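Histidinol dehydrogenase (Elizabethkingia anophelis NUHP1, PDB 6AN0) probably catalyses the two successive NAD-dependent oxidations that convert L-histidinol to L-histidine, the last step of histidine biosynthesis, and binds one zinc ion per subunit. Local coordinates at residues Q10-P15 and K21-R26; M199-E204 and Q228-A233; D73-A78 and A174-A179; L261-H266 and S358-G363. All coordinates share one frame; numbering follows the deposited sequence.

Following the chain from its N terminus, interaction 1 closes first, a short loop that brings residues 21-26 back against strand 10-13 at an outer edge of the six-stranded parallel sheet. Interaction 3 closes a much longer loop, bringing helix 72-79 against helix 173-181 beside the mixed sheet. Interaction 2 follows, joining the end of helix 192-201 to the loop before strand 233-234 of that mixed sheet. Interaction 4 closes last, bringing residues 261-266 and 358-363 together at the zinc ion. All four lie in series, so none nests in or crosses another. Interactions 2 and 4 both also reach the second subunit.

Interaction 1 (Q10-P15 and K21-R26); sequences QTYINP and KNLIQR
Leu23 reaches from the end of the short helix 20-23 into the angle between Tyr12 and Pro15. Its CB is directed toward strand 10-13, and CG leaves it anti to the carbonyl carbon (chi1 -64°), which carries the two methyl branches forward to make the contact. From CG, CD1 continues the chain in an extended line (chi2 175°) and runs into the proline, lying 3.6 Å from Pro15 CG and nearly as close to Pro15 CB. The second branch turns off to the phenol ring. Leu23 CD2 sits above the middle of one face, 3.7 Å from the centroid of the Tyr12 ring and only 7° off its normal, a well-centred CH-pi contact in which all six ring carbons are at similar distances from the methyl. The contact is entirely apolar, with the leucine buried and its two partners partly exposed.

Within this chain, strand 10-13 is an outermost strand of the parallel sheet, hydrogen-bonded through its backbone to Gly311 and Val313 of strand 310-313. Leu23 also touches Arg310 of that strand and Phe323 of helix 317-327, so the short helix 20-23 packs between the sheet edge and helix 317-327.

Interaction 2 (M199-E204 and Q228-A233); sequences MTFGTE and QNFGVA
Phe201 and Phe230 meet edge-to-face, the edge of the Phe201 ring directed at a face of Phe230. Their centroids are 5.0 Å apart and the planes stand at 64°. The touching corner of Phe201 is its CE1-CZ side: Phe201 CZ lies 3.6 Å from Phe230 CG, over the ring but displaced toward its rim. Thr200 supports the pair from within the same helix end. Its CG2, anti to the backbone N, lies under the centre of the Phe201 ring, 3.7 Å from the plane, and also comes within 4.1 Å of Phe230 CB. On its other branch, Thr200 OG1 is 4.0 Å from Val232 CG1, while the hydroxyl itself is hydrogen-bonded to the carbonyl of Ile196 one turn back.

The contact joins the C-terminal end of helix 192-201 to a beta-alpha-beta crossover in the mixed sheet, in which strand 211-213, helix 218-227 and the parallel strand 233-234 follow one another. Phe230 and Val232 belong to the loop leading from that helix into the last strand, and both Thr200 and Val232 touch Ala227 and Ile212.

Further out, the loop is turned by Gly231 N, bonded to Gln228 O at 3.1 Å, with Gly231 at positive phi (105°). Phe42 of helix 35-48 packs against both aromatic rings, edge-to-face with Phe201, and Gly231 O accepts a hydrogen bond from Asn381 of the second subunit.

Interaction 3 (D73-A78 and A174-A179); sequences DEITAA and AILYTA
Leu176 is the side chain on which helix 173-181 rests against helix 72-79, and its tight side faces Ala78 and Ile75. Ala78, pointing toward the other helix, places its CB 3.7 Å from Leu176 CB, close to the root of the leucine. Ile75 reaches the same carbon by its tip: CG1 lies anti to the carbonyl carbon (chi1 -62°), and a bend at chi2 (-65°) brings Ile75 CD1 to 3.9 Å from Leu176 CB and about as near to CD2. Of the two leucine methyls, CD2 thus leans on the isoleucine, whereas CD1 spreads over Ala78. With an alanine at this point, the axes of the two segments come within 8.6 Å, crossing at -104°.

Helix 173-181 is the connection of a beta-alpha-beta crossover, running between the parallel strands 158-163 and 186-189 of the mixed sheet. Ile187 of the second strand touches both Ile75 and Leu176, so the apolar side of the contact rests on the sheet.

Packing slackens toward Glu74. There Leu176 CD1 approaches only a backbone atom, Glu74 O, at 4.1 Å, and the carboxylate takes other partners: OE1 forms a salt bridge with Lys189 and OE2 a hydrogen bond with the backbone N of Ser71. Beyond it, Asp73, Thr76 and Ala77 lie on the exposed side of helix 72-79.

Interaction 4 (L261-H266 and S358-G363); sequences LSQAEH and SCESAG. With ZN (zinc ion), chain B.
Gln263 and Glu360 come close together beside the zinc ion, Gln263 NE2 lying 2.7 Å from Glu360 OE2, although the angle is poor for a hydrogen bond. The amide and carboxylate planes are 31° apart. Water 3 stands 2.7 Å from Glu360 OE2, and water 2 donates it a weak bond. The glutamate gets there by full extension, with CG anti to the backbone N (chi1 -177°) and the rest of the chain straight, whereas Gln263 bends at chi2 (60°) to bring its amide obliquely across the carboxylate. Its other end is held by Ser241, whose hydroxyl is hydrogen-bonded to Gln263 OE1.

A second link, through water 1 between Ser361 N and Ser262 OG, is doubtful because Ser262 has two conformers; its OG is also bonded to Asp259 O. Ser361 OG itself is bonded to the carbonyl of His423 of the second subunit.

His266 NE2 binds the zinc ion at 2.1 Å, and waters 2 and 3 are also ligands. Asp364 of the same chain and His423 of the second subunit complete the shell. Glu360 thus probably lies in the second shell, near the metal's waters and touching His331, a predicted proton acceptor. This buried arrangement is the zinc centre of histidinol dehydrogenase, assembled across the subunit interface, where Gln263 and His266 are also predicted to contact substrate.

Interaction 1 (Q10-P15 and K21-R26)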
loop_
_atom_site.group_PDB
_atom_site.type_symbol
_atom_site.label_atom_id
_atom_site.label_comp_id
_atom_site.label_asym_id
_atom_site.label_seq_id
_atom_site.Cartn_x
_atom_site.Cartn_y
_atom_site.Cartn_z
ATOM N N GLN A 10 32.370 13.549 -7.139
ATOM C CA GLN A 10 32.763 14.546 -6.156
ATOM C C GLN A 10 32.861 13.919 -4.769
ATOM O O GLN A 10 32.089 13.023 -4.419
ATOM C CB GLN A 10 31.746 15.688 -6.148
ATOM C CG GLN A 10 32.100 16.868 -5.271
ATOM C CD GLN A 10 31.424 18.140 -5.740
ATOM O OE1 GLN A 10 31.194 18.325 -6.936
ATOM N NE2 GLN A 10 31.094 19.022 -4.802
ATOM N N THR A 11 33.814 14.405 -3.972
ATOM C CA THR A 11 34.076 13.823 -2.662
ATOM C C THR A 11 33.964 14.859 -1.551
ATOM O O THR A 11 34.218 16.052 -1.751
ATOM C CB THR A 11 35.457 13.173 -2.596
ATOM O OG1 THR A 11 36.455 14.139 -2.931
ATOM C CG2 THR A 11 35.539 12.017 -3.558
ATOM N N TYR A 12 33.606 14.368 -0.364
ATOM C CA TYR A 12 33.421 15.190 0.828
ATOM C C TYR A 12 34.063 14.467 2.004
ATOM O O TYR A 12 33.692 13.328 2.302
ATOM C CB TYR A 12 31.933 15.439 1.090
ATOM C CG TYR A 12 31.171 15.951 -0.112
ATOM C CD1 TYR A 12 30.988 17.319 -0.316
ATOM C CD2 TYR A 12 30.643 15.075 -1.047
ATOM C CE1 TYR A 12 30.292 17.790 -1.418
ATOM C CE2 TYR A 12 29.948 15.534 -2.151
ATOM C CZ TYR A 12 29.774 16.891 -2.331
ATOM O OH TYR A 12 29.081 17.339 -3.431
ATOM N N ILE A 13 35.019 15.116 2.668
ATOM C CA ILE A 13 35.815 14.480 3.716
ATOM C C ILE A 13 35.340 15.000 5.067
ATOM O O ILE A 13 35.610 16.153 5.428
ATOM C CB ILE A 13 37.316 14.738 3.535
ATOM C CG1 ILE A 13 37.759 14.407 2.108
ATOM C CG2 ILE A 13 38.106 13.922 4.542
ATOM C CD1 ILE A 13 37.494 12.957 1.695
ATOM N N ASN A 14 34.677 14.136 5.831
ATOM C CA ASN A 14 34.145 14.469 7.148
ATOM C C ASN A 14 33.261 15.723 7.119
ATOM O O ASN A 14 33.544 16.704 7.804
ATOM C CB ASN A 14 35.266 14.641 8.166
ATOM C CG ASN A 14 36.190 13.438 8.240
ATOM O OD1 ASN A 14 37.392 13.559 7.995
ATOM N ND2 ASN A 14 35.643 12.276 8.587
ATOM N N PRO A 15 32.174 15.713 6.341
ATOM C CA PRO A 15 31.282 16.867 6.344
ATOM C C PRO A 15 30.568 16.985 7.682
ATOM O O PRO A 15 30.261 15.968 8.327
ATOM C CB PRO A 15 30.296 16.556 5.205
ATOM C CG PRO A 15 30.271 15.073 5.131
ATOM C CD PRO A 15 31.658 14.615 5.497
ATOM N N LYS A 21 21.840 17.474 5.236
ATOM C CA LYS A 21 20.598 17.819 4.550
ATOM C C LYS A 21 20.828 18.020 3.059
ATOM O O LYS A 21 19.988 17.638 2.235
ATOM C CB LYS A 21 19.989 19.079 5.172
ATOM N N ASN A 22 21.975 18.593 2.690
ATOM C CA ASN A 22 22.274 18.807 1.279
ATOM C C ASN A 22 22.857 17.569 0.613
ATOM O O ASN A 22 22.584 17.318 -0.567
ATOM C CB ASN A 22 23.229 19.991 1.130
ATOM C CG ASN A 22 22.627 21.268 1.648
ATOM O OD1 ASN A 22 23.217 21.957 2.477
ATOM N ND2 ASN A 22 21.423 21.578 1.183
ATOM N N LEU A 23 23.636 16.776 1.343
ATOM C CA LEU A 23 24.294 15.628 0.734
ATOM C C LEU A 23 23.353 14.456 0.476
ATOM O O LEU A 23 23.719 13.555 -0.284
ATOM C CB LEU A 23 25.465 15.178 1.607
ATOM C CG LEU A 23 26.575 16.223 1.716
ATOM C CD1 LEU A 23 27.646 15.770 2.693
ATOM C CD2 LEU A 23 27.170 16.504 0.345
ATOM N N ILE A 24 22.150 14.443 1.064
ATOM C CA ILE A 24 21.205 13.354 0.811
ATOM C C ILE A 24 20.308 13.619 -0.391
ATOM O O ILE A 24 19.478 12.767 -0.733
ATOM C CB ILE A 24 20.330 13.074 2.051
ATOM C CG1 ILE A 24 19.608 14.346 2.505
ATOM C CG2 ILE A 24 21.167 12.497 3.183
ATOM C CD1 ILE A 24 18.720 14.141 3.719
ATOM N N GLN A 25 20.449 14.769 -1.051
ATOM C CA GLN A 25 19.529 15.143 -2.119
ATOM C C GLN A 25 19.777 14.339 -3.391
ATOM O O GLN A 25 20.914 14.228 -3.865
ATOM C CB GLN A 25 19.656 16.637 -2.418
ATOM C CG GLN A 25 19.285 17.521 -1.253
ATOM C CD GLN A 25 17.830 17.380 -0.869
ATOM O OE1 GLN A 25 16.975 17.107 -1.715
ATOM N NE2 GLN A 25 17.539 17.556 0.414
ATOM N N ARG A 26 18.706 13.782 -3.952
ATOM C CA ARG A 26 18.781 13.237 -5.292
ATOM C C ARG A 26 18.894 14.383 -6.296
ATOM O O ARG A 26 18.631 15.541 -5.957
ATOM C CB ARG A 26 17.552 12.383 -5.599
ATOM C CG ARG A 26 17.649 10.944 -5.101
ATOM C CD ARG A 26 17.547 10.877 -3.588
ATOM N NE ARG A 26 17.361 9.505 -3.115
ATOM C CZ ARG A 26 17.225 9.179 -1.835
ATOM N NH1 ARG A 26 17.268 10.133 -0.912
ATOM N NH2 ARG A 26 17.057 7.906 -1.477
#

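Interaction 2 (M199-E204 and Q228-A233)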
loop_
_atom_site.group_PDB
_atom_site.type_symbol
_atom_site.label_atom_id
_atom_site.label_comp_id
_atom_site.label_asym_id
_atom_site.label_seq_id
_atom_site.Cartn_x
_atom_site.Cartn_y
_atom_site.Cartn_z
ATOM N N MET A 199 -5.288 -0.421 -19.211
ATOM C CA MET A 199 -5.444 -1.252 -18.017
ATOM C C MET A 199 -6.286 -0.579 -16.946
ATOM O O MET A 199 -6.844 -1.267 -16.087
ATOM C CB MET A 199 -4.078 -1.639 -17.454
ATOM C CG MET A 199 -3.292 -2.561 -18.409
ATOM S SD MET A 199 -1.728 -3.155 -17.718
ATOM C CE MET A 199 -0.714 -1.679 -17.786
ATOM N N THR A 200 -6.425 0.744 -17.002
ATOM C CA THR A 200 -7.234 1.460 -16.021
ATOM C C THR A 200 -8.717 1.403 -16.362
ATOM O O THR A 200 -9.551 1.180 -15.479
ATOM C CB THR A 200 -6.751 2.910 -15.933
ATOM O OG1 THR A 200 -5.408 2.928 -15.437
ATOM C CG2 THR A 200 -7.668 3.770 -15.044
ATOM N N PHE A 201 -9.072 1.589 -17.629
ATOM C CA PHE A 201 -10.478 1.647 -18.006
ATOM C C PHE A 201 -10.955 0.407 -18.740
ATOM O O PHE A 201 -12.165 0.159 -18.775
ATOM C CB PHE A 201 -10.753 2.889 -18.877
ATOM C CG PHE A 201 -10.367 4.179 -18.209
ATOM C CD1 PHE A 201 -11.203 4.765 -17.266
ATOM C CD2 PHE A 201 -9.145 4.784 -18.490
ATOM C CE1 PHE A 201 -10.841 5.946 -16.623
ATOM C CE2 PHE A 201 -8.773 5.964 -17.847
ATOM C CZ PHE A 201 -9.620 6.544 -16.916
ATOM N N GLY A 202 -10.043 -0.381 -19.301
ATOM C CA GLY A 202 -10.422 -1.535 -20.098
ATOM C C GLY A 202 -10.761 -1.153 -21.524
ATOM O O GLY A 202 -11.233 -0.043 -21.773
ATOM N N THR A 203 -10.503 -2.046 -22.470
ATOM C CA THR A 203 -10.962 -1.897 -23.847
ATOM C C THR A 203 -11.617 -3.204 -24.267
ATOM O O THR A 203 -11.757 -4.134 -23.464
ATOM C CB THR A 203 -9.816 -1.543 -24.805
ATOM O OG1 THR A 203 -8.922 -2.659 -24.918
ATOM C CG2 THR A 203 -9.038 -0.318 -24.310
ATOM N N GLU A 204 -12.012 -3.281 -25.541
ATOM C CA GLU A 204 -12.558 -4.530 -26.055
ATOM C C GLU A 204 -11.569 -5.680 -25.901
ATOM O O GLU A 204 -11.977 -6.814 -25.639
ATOM C CB GLU A 204 -12.959 -4.375 -27.521
ATOM C CG GLU A 204 -14.009 -3.311 -27.779
ATOM C CD GLU A 204 -13.404 -2.009 -28.264
ATOM O OE1 GLU A 204 -12.208 -1.780 -27.993
ATOM O OE2 GLU A 204 -14.122 -1.220 -28.918
ATOM N N GLN A 228 -4.781 6.276 -10.386
ATOM C CA GLN A 228 -5.308 6.083 -9.031
ATOM C C GLN A 228 -6.640 6.788 -8.809
ATOM O O GLN A 228 -7.507 6.281 -8.089
ATOM C CB GLN A 228 -4.304 6.588 -8.010
ATOM C CG GLN A 228 -3.196 5.638 -7.698
ATOM C CD GLN A 228 -2.314 6.180 -6.593
ATOM O OE1 GLN A 228 -2.204 5.587 -5.523
ATOM N NE2 GLN A 228 -1.680 7.321 -6.850
ATOM N N ASN A 229 -6.818 7.972 -9.399
ATOM C CA ASN A 229 -8.038 8.730 -9.170
ATOM C C ASN A 229 -9.246 8.132 -9.875
ATOM O O ASN A 229 -10.365 8.615 -9.670
ATOM C CB ASN A 229 -7.819 10.181 -9.612
ATOM C CG ASN A 229 -6.550 10.773 -9.025
ATOM O OD1 ASN A 229 -6.100 10.366 -7.950
ATOM N ND2 ASN A 229 -5.958 11.719 -9.733
ATOM N N PHE A 230 -9.054 7.112 -10.706
ATOM C CA PHE A 230 -10.161 6.403 -11.331
ATOM C C PHE A 230 -10.363 5.015 -10.731
ATOM O O PHE A 230 -11.037 4.173 -11.327
ATOM C CB PHE A 230 -9.949 6.338 -12.841
ATOM C CG PHE A 230 -9.893 7.699 -13.479
ATOM C CD1 PHE A 230 -11.061 8.364 -13.811
ATOM C CD2 PHE A 230 -8.679 8.332 -13.697
ATOM C CE1 PHE A 230 -11.020 9.631 -14.375
ATOM C CE2 PHE A 230 -8.625 9.598 -14.264
ATOM C CZ PHE A 230 -9.801 10.250 -14.601
ATOM N N GLY A 231 -9.767 4.753 -9.573
ATOM C CA GLY A 231 -10.080 3.563 -8.803
ATOM C C GLY A 231 -9.044 2.456 -8.829
ATOM O O GLY A 231 -9.195 1.500 -8.067
ATOM N N VAL A 232 -8.015 2.531 -9.667
ATOM C CA VAL A 232 -7.032 1.448 -9.731
ATOM C C VAL A 232 -5.964 1.676 -8.661
ATOM O O VAL A 232 -5.655 2.820 -8.303
ATOM C CB VAL A 232 -6.426 1.351 -11.154
ATOM C CG1 VAL A 232 -5.458 2.482 -11.412
ATOM C CG2 VAL A 232 -5.747 0.005 -11.378
ATOM N N ALA A 233 -5.423 0.582 -8.104
ATOM C CA ALA A 233 -4.279 0.667 -7.201
ATOM C C ALA A 233 -2.987 0.594 -8.012
ATOM O O ALA A 233 -2.964 0.033 -9.104
ATOM C CB ALA A 233 -4.312 -0.458 -6.158
#

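Interaction 3 (D73-A78 and A174-A179)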
loop_
_atom_site.group_PDB
_atom_site.type_symbol
_atom_site.label_atom_id
_atom_site.label_comp_id
_atom_site.label_asym_id
_atom_site.label_seq_id
_atom_site.Cartn_x
_atom_site.Cartn_y
_atom_site.Cartn_z
ATOM N N ASP A 73 1.569 -17.978 -32.343
ATOM C CA ASP A 73 2.691 -18.133 -33.271
ATOM C C ASP A 73 3.848 -17.209 -32.900
ATOM O O ASP A 73 5.023 -17.591 -33.005
ATOM C CB ASP A 73 2.239 -17.854 -34.704
ATOM C CG ASP A 73 1.606 -19.058 -35.364
ATOM O OD1 ASP A 73 1.732 -20.176 -34.817
ATOM O OD2 ASP A 73 0.980 -18.882 -36.426
ATOM N N GLU A 74 3.533 -15.981 -32.479
ATOM C CA GLU A 74 4.578 -15.058 -32.040
ATOM C C GLU A 74 5.275 -15.557 -30.776
ATOM O O GLU A 74 6.500 -15.439 -30.650
ATOM C CB GLU A 74 3.981 -13.666 -31.822
ATOM C CG GLU A 74 3.564 -12.986 -33.124
ATOM C CD GLU A 74 2.944 -11.611 -32.905
ATOM O OE1 GLU A 74 3.376 -10.638 -33.569
ATOM O OE2 GLU A 74 2.025 -11.503 -32.066
ATOM N N ILE A 75 4.521 -16.136 -29.836
ATOM C CA ILE A 75 5.139 -16.723 -28.647
ATOM C C ILE A 75 6.054 -17.875 -29.040
ATOM O O ILE A 75 7.182 -17.994 -28.541
ATOM C CB ILE A 75 4.066 -17.190 -27.644
ATOM C CG1 ILE A 75 3.214 -16.015 -27.152
ATOM C CG2 ILE A 75 4.724 -17.892 -26.472
ATOM C CD1 ILE A 75 3.986 -15.003 -26.364
ATOM N N THR A 76 5.583 -18.739 -29.945
ATOM C CA THR A 76 6.390 -19.873 -30.385
ATOM C C THR A 76 7.641 -19.404 -31.114
ATOM O O THR A 76 8.730 -19.952 -30.904
ATOM C CB THR A 76 5.557 -20.790 -31.278
ATOM O OG1 THR A 76 4.465 -21.317 -30.514
ATOM C CG2 THR A 76 6.402 -21.944 -31.795
ATOM N N ALA A 77 7.507 -18.382 -31.966
ATOM C CA ALA A 77 8.663 -17.836 -32.667
ATOM C C ALA A 77 9.678 -17.274 -31.688
ATOM O O ALA A 77 10.891 -17.450 -31.863
ATOM C CB ALA A 77 8.220 -16.754 -33.650
ATOM N N ALA A 78 9.196 -16.590 -30.648
ATOM C CA ALA A 78 10.093 -16.026 -29.649
ATOM C C ALA A 78 10.851 -17.118 -28.891
ATOM O O ALA A 78 12.054 -16.986 -28.643
ATOM C CB ALA A 78 9.297 -15.138 -28.690
ATOM N N ALA A 174 12.996 -12.364 -25.540
ATOM C CA ALA A 174 13.196 -12.711 -24.129
ATOM C C ALA A 174 12.015 -12.302 -23.261
ATOM O O ALA A 174 11.706 -12.982 -22.269
ATOM C CB ALA A 174 14.481 -12.076 -23.595
ATOM N N ILE A 175 11.349 -11.194 -23.586
ATOM C CA ILE A 175 10.159 -10.816 -22.831
ATOM C C ILE A 175 9.062 -11.856 -23.013
ATOM O O ILE A 175 8.435 -12.299 -22.040
ATOM C CB ILE A 175 9.667 -9.417 -23.250
ATOM C CG1 ILE A 175 10.652 -8.343 -22.800
ATOM C CG2 ILE A 175 8.254 -9.148 -22.688
ATOM C CD1 ILE A 175 10.268 -6.936 -23.281
ATOM N N LEU A 176 8.789 -12.232 -24.268
ATOM C CA LEU A 176 7.701 -13.170 -24.535
ATOM C C LEU A 176 8.015 -14.544 -23.960
ATOM O O LEU A 176 7.142 -15.188 -23.362
ATOM C CB LEU A 176 7.437 -13.263 -26.045
ATOM C CG LEU A 176 6.999 -11.956 -26.719
ATOM C CD1 LEU A 176 6.811 -12.164 -28.214
ATOM C CD2 LEU A 176 5.719 -11.428 -26.080
ATOM N N TYR A 177 9.255 -15.012 -24.144
ATOM C CA TYR A 177 9.660 -16.286 -23.558
ATOM C C TYR A 177 9.431 -16.291 -22.051
ATOM O O TYR A 177 8.831 -17.226 -21.503
ATOM C CB TYR A 177 11.134 -16.588 -23.867
ATOM C CG TYR A 177 11.625 -17.746 -23.024
ATOM C CD1 TYR A 177 12.296 -17.539 -21.811
ATOM C CD2 TYR A 177 11.337 -19.052 -23.393
ATOM C CE1 TYR A 177 12.698 -18.618 -21.014
ATOM C CE2 TYR A 177 11.732 -20.125 -22.607
ATOM C CZ TYR A 177 12.405 -19.905 -21.426
ATOM O OH TYR A 177 12.785 -20.987 -20.673
ATOM N N THR A 178 9.917 -15.251 -21.365
ATOM C CA THR A 178 9.846 -15.201 -19.910
ATOM C C THR A 178 8.406 -15.082 -19.417
ATOM O O THR A 178 8.032 -15.734 -18.436
ATOM C CB THR A 178 10.702 -14.043 -19.387
ATOM O OG1 THR A 178 12.043 -14.172 -19.898
ATOM C CG2 THR A 178 10.748 -14.075 -17.879
ATOM N N ALA A 179 7.574 -14.266 -20.076
ATOM C CA ALA A 179 6.176 -14.182 -19.653
ATOM C C ALA A 179 5.461 -15.506 -19.873
ATOM O O ALA A 179 4.710 -15.962 -19.004
ATOM C CB ALA A 179 5.452 -13.054 -20.387
#

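Interaction 4 (L261-H266 and S358-G363)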
loop_
_atom_site.group_PDB
_atom_site.type_symbol
_atom_site.label_atom_id
_atom_site.label_comp_id
_atom_site.label_asym_id
_atom_site.label_seq_id
_atom_site.Cartn_x
_atom_site.Cartn_y
_atom_site.Cartn_z
ATOM N N LEU A 261 29.422 1.117 -10.446
ATOM C CA LEU A 261 29.246 1.261 -11.887
ATOM C C LEU A 261 28.068 0.441 -12.392
ATOM O O LEU A 261 27.436 0.821 -13.382
ATOM C CB LEU A 261 30.533 0.880 -12.612
ATOM C CG LEU A 261 31.642 1.925 -12.435
ATOM C CD1 LEU A 261 32.965 1.422 -12.957
ATOM C CD2 LEU A 261 31.259 3.215 -13.149
ATOM N N SER A 262 27.745 -0.671 -11.724
ATOM C CA SER A 262 26.575 -1.441 -12.132
ATOM C C SER A 262 25.300 -0.622 -11.964
ATOM O O SER A 262 24.421 -0.652 -12.831
ATOM C CB SER A 262 26.496 -2.763 -11.356
ATOM O OG SER A 262 26.168 -2.577 -9.991
ATOM N N GLN A 263 25.190 0.136 -10.873
ATOM C CA GLN A 263 24.031 1.002 -10.703
ATOM C C GLN A 263 24.076 2.197 -11.658
ATOM O O GLN A 263 23.043 2.587 -12.217
ATOM C CB GLN A 263 23.950 1.483 -9.252
ATOM C CG GLN A 263 22.758 2.399 -8.980
ATOM C CD GLN A 263 21.450 1.701 -9.261
ATOM O OE1 GLN A 263 20.741 2.037 -10.209
ATOM N NE2 GLN A 263 21.129 0.712 -8.449
ATOM N N ALA A 264 25.264 2.786 -11.866
ATOM C CA ALA A 264 25.368 4.005 -12.677
ATOM C C ALA A 264 24.988 3.763 -14.130
ATOM O O ALA A 264 24.427 4.655 -14.776
ATOM C CB ALA A 264 26.783 4.578 -12.625
ATOM N N GLU A 265 25.279 2.574 -14.666
ATOM C CA GLU A 265 24.997 2.318 -16.072
ATOM C C GLU A 265 23.507 2.175 -16.364
ATOM O O GLU A 265 23.138 2.073 -17.543
ATOM C CB GLU A 265 25.741 1.062 -16.538
ATOM C CG GLU A 265 24.986 -0.223 -16.222
ATOM C CD GLU A 265 25.662 -1.469 -16.777
ATOM O OE1 GLU A 265 26.543 -1.342 -17.650
ATOM O OE2 GLU A 265 25.303 -2.585 -16.333
ATOM N N HIS A 266 22.646 2.167 -15.340
ATOM C CA HIS A 266 21.210 2.031 -15.587
ATOM C C HIS A 266 20.646 3.221 -16.352
ATOM O O HIS A 266 19.793 3.052 -17.229
ATOM C CB HIS A 266 20.451 1.870 -14.270
ATOM C CG HIS A 266 20.141 0.451 -13.930
ATOM N ND1 HIS A 266 19.359 -0.352 -14.733
ATOM C CD2 HIS A 266 20.509 -0.312 -12.873
ATOM C CE1 HIS A 266 19.254 -1.550 -14.182
ATOM N NE2 HIS A 266 19.941 -1.551 -13.052
ATOM N N SER A 358 28.023 -10.220 -1.812
ATOM C CA SER A 358 26.622 -9.923 -2.092
ATOM C C SER A 358 26.589 -8.724 -3.041
ATOM O O SER A 358 26.531 -7.578 -2.610
ATOM C CB SER A 358 25.860 -9.622 -0.801
ATOM O OG SER A 358 25.913 -10.701 0.125
ATOM N N CYS A 359 26.641 -8.977 -4.342
ATOM C CA CYS A 359 26.570 -7.851 -5.263
ATOM C C CYS A 359 25.115 -7.528 -5.596
ATOM O O CYS A 359 24.214 -8.359 -5.466
ATOM C CB CYS A 359 27.374 -8.117 -6.542
ATOM S SG CYS A 359 26.880 -9.575 -7.486
ATOM N N GLU A 360 24.887 -6.281 -6.012
ATOM C CA GLU A 360 23.521 -5.884 -6.326
ATOM C C GLU A 360 22.995 -6.624 -7.549
ATOM O O GLU A 360 21.796 -6.918 -7.621
ATOM C CB GLU A 360 23.440 -4.369 -6.541
ATOM C CG GLU A 360 22.012 -3.867 -6.804
ATOM C CD GLU A 360 21.972 -2.380 -7.129
ATOM O OE1 GLU A 360 22.833 -1.640 -6.618
ATOM O OE2 GLU A 360 21.084 -1.947 -7.897
ATOM N N SER A 361 23.869 -6.931 -8.514
ATOM C CA SER A 361 23.448 -7.692 -9.690
ATOM C C SER A 361 22.764 -8.996 -9.308
ATOM O O SER A 361 21.823 -9.424 -9.984
ATOM C CB SER A 361 24.647 -7.982 -10.597
ATOM O OG SER A 361 25.198 -6.777 -11.072
ATOM N N ALA A 362 23.213 -9.642 -8.222
ATOM C CA ALA A 362 22.577 -10.894 -7.806
ATOM C C ALA A 362 21.129 -10.670 -7.383
ATOM O O ALA A 362 20.244 -11.465 -7.724
ATOM C CB ALA A 362 23.375 -11.548 -6.672
ATOM N N GLY A 363 20.864 -9.598 -6.636
ATOM C CA GLY A 363 19.487 -9.293 -6.282
ATOM C C GLY A 363 18.676 -8.841 -7.482
ATOM O O GLY A 363 17.482 -9.139 -7.582
HETATM ZN ZN ZN B . 20.322 -3.191 -11.827
HETATM O O HOH W 1 26.408 -5.027 -8.190
HETATM O O HOH W 2 18.764 -2.615 -10.343
HETATM O O HOH W 3 21.445 -2.005 -10.607
#